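Long-range contact in DegQ (PDB 3PV2), which is a serine protease of the HtrA family that assembles into large 12-meric particles and probably also acts as a chaperone: residues F153-G158 / A172-V177. Numbering follows the deposited sequence.
Sequences FVVAIG and ATFGIV
Val154 and Ala156 each exchange two backbone hydrogen bonds with the partner strand, Val154 with Gly175 and Ala156 with Thr173, and so join the first two strands of the second six-stranded β-barrel of this trypsin fold as an antiparallel pair. The Val154 N to Gly175 O bond is 2.8 Å long and nearly straight at the hydrogen, 166°. At the non-hydrogen-bonded Val155–Phe174 pair between them, Val155 CA lies 3.2 Å from Thr173 O in a CA-H...O contact.

Val154 to Ile157 with Ala172, Thr173 and Gly175 make the buried part, held by these four backbone bonds. On the face carrying Val154, Ala156 and Thr173, Ala156 CB sits against Thr173 OG1, whose hydrogen bond goes to the carbonyl of Ala199; Val154 CG1 reaches Val177 CG2 at 3.6 Å. On the other, Val155 sends CG1 to Ala172 CB at 3.9 Å and CG2 to the edge of the Phe174 ring; Leu25 of helix 22-28 packs on Val155 and Ala172.

At the Phe153 end the packing changes to a partly exposed aromatic pair at a subunit interface. Chi1 of Phe174 (-177°) sets its ring opposite the backbone N and brings CZ up to the Phe153 ring. With planes 20° apart and centroids 5.6 Å, the rings are offset so far that little of one lies over the other. Neighbouring subunits extend the cluster: Phe174 meets Phe153 of a second subunit edge-to-face, and Phe153 meets Phe174 of a third likewise. Within the chain, Phe153 CD2 touches both Phe174 CZ and the Ile176 CG2 methyl, each at 3.5 Å.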
loop_
_atom_site.group_PDB
_atom_site.type_symbol
_atom_site.label_atom_id
_atom_site.label_comp_id
_atom_site.label_asym_id
_atom_site.label_seq_id
_atom_site.Cartn_x
_atom_site.Cartn_y
_atom_site.Cartn_z
ATOM N N PHE B 153 -24.848 8.266 -48.009
ATOM C CA PHE B 153 -23.666 7.423 -47.900
ATOM C C PHE B 153 -22.365 8.187 -48.054
ATOM O O PHE B 153 -22.251 9.142 -48.812
ATOM C CB PHE B 153 -23.754 6.212 -48.845
ATOM C CG PHE B 153 -24.937 5.279 -48.566
ATOM C CD1 PHE B 153 -25.962 5.124 -49.503
ATOM C CD2 PHE B 153 -24.961 4.488 -47.437
ATOM C CE1 PHE B 153 -26.990 4.238 -49.280
ATOM C CE2 PHE B 153 -26.000 3.644 -47.213
ATOM C CZ PHE B 153 -27.019 3.515 -48.164
ATOM N N VAL B 154 -21.370 7.790 -47.291
ATOM C CA VAL B 154 -20.100 8.457 -47.323
ATOM C C VAL B 154 -18.964 7.497 -47.177
ATOM O O VAL B 154 -19.112 6.399 -46.614
ATOM C CB VAL B 154 -20.010 9.511 -46.187
ATOM C CG1 VAL B 154 -21.099 10.618 -46.381
ATOM C CG2 VAL B 154 -20.110 8.847 -44.807
ATOM N N VAL B 155 -17.806 7.916 -47.687
ATOM C CA VAL B 155 -16.561 7.196 -47.453
ATOM C C VAL B 155 -15.527 8.085 -46.830
ATOM O O VAL B 155 -15.347 9.205 -47.236
ATOM C CB VAL B 155 -16.038 6.562 -48.758
ATOM C CG1 VAL B 155 -14.585 6.027 -48.546
ATOM C CG2 VAL B 155 -16.978 5.457 -49.180
ATOM N N ALA B 156 -14.881 7.616 -45.778
ATOM C CA ALA B 156 -13.729 8.367 -45.249
ATOM C C ALA B 156 -12.442 7.775 -45.744
ATOM O O ALA B 156 -12.204 6.616 -45.533
ATOM C CB ALA B 156 -13.728 8.367 -43.656
ATOM N N ILE B 157 -11.575 8.573 -46.336
ATOM C CA ILE B 157 -10.362 8.072 -46.925
ATOM C C ILE B 157 -9.150 8.777 -46.328
ATOM O O ILE B 157 -9.082 10.028 -46.318
ATOM C CB ILE B 157 -10.249 8.395 -48.419
ATOM C CG1 ILE B 157 -11.575 8.242 -49.121
ATOM C CG2 ILE B 157 -9.187 7.442 -49.094
ATOM C CD1 ILE B 157 -11.466 8.729 -50.598
ATOM N N GLY B 158 -8.151 8.005 -45.913
ATOM C CA GLY B 158 -6.874 8.622 -45.573
ATOM C C GLY B 158 -5.746 7.912 -46.267
ATOM O O GLY B 158 -5.953 6.993 -47.055
ATOM N N ALA B 172 -9.758 3.195 -46.452
ATOM C CA ALA B 172 -11.124 3.723 -46.641
ATOM C C ALA B 172 -12.154 3.039 -45.716
ATOM O O ALA B 172 -12.085 1.881 -45.538
ATOM C CB ALA B 172 -11.545 3.561 -48.106
ATOM N N THR B 173 -13.119 3.776 -45.175
ATOM C CA THR B 173 -14.198 3.243 -44.383
ATOM C C THR B 173 -15.517 3.830 -44.894
ATOM O O THR B 173 -15.539 4.905 -45.482
ATOM C CB THR B 173 -13.991 3.580 -42.890
ATOM O OG1 THR B 173 -13.900 5.010 -42.746
ATOM C CG2 THR B 173 -12.679 2.937 -42.375
ATOM N N PHE B 174 -16.573 3.075 -44.677
ATOM C CA PHE B 174 -17.886 3.279 -45.230
ATOM C C PHE B 174 -18.918 3.490 -44.111
ATOM O O PHE B 174 -18.889 2.832 -43.031
ATOM C CB PHE B 174 -18.300 2.071 -46.055
ATOM C CG PHE B 174 -19.651 2.225 -46.740
ATOM C CD1 PHE B 174 -19.770 2.945 -47.941
ATOM C CD2 PHE B 174 -20.755 1.629 -46.235
ATOM C CE1 PHE B 174 -21.031 3.109 -48.556
ATOM C CE2 PHE B 174 -22.030 1.724 -46.869
ATOM C CZ PHE B 174 -22.135 2.506 -48.035
ATOM N N GLY B 175 -19.813 4.450 -44.349
ATOM C CA GLY B 175 -20.992 4.572 -43.508
ATOM C C GLY B 175 -21.932 5.626 -44.068
ATOM O O GLY B 175 -21.932 5.900 -45.296
ATOM N N ILE B 176 -22.771 6.141 -43.171
ATOM C CA ILE B 176 -23.685 7.252 -43.473
ATOM C C ILE B 176 -23.411 8.508 -42.667
ATOM O O ILE B 176 -22.700 8.456 -41.658
ATOM C CB ILE B 176 -25.144 6.827 -43.232
ATOM C CG1 ILE B 176 -25.429 6.465 -41.803
ATOM C CG2 ILE B 176 -25.592 5.689 -44.206
ATOM C CD1 ILE B 176 -26.925 6.509 -41.554
ATOM N N VAL B 177 -23.884 9.649 -43.144
ATOM C CA VAL B 177 -23.934 10.860 -42.357
ATOM C C VAL B 177 -24.927 10.541 -41.253
ATOM O O VAL B 177 -26.076 10.147 -41.510
ATOM C CB VAL B 177 -24.456 11.997 -43.232
ATOM C CG1 VAL B 177 -24.661 13.267 -42.414
ATOM C CG2 VAL B 177 -23.527 12.288 -44.303
#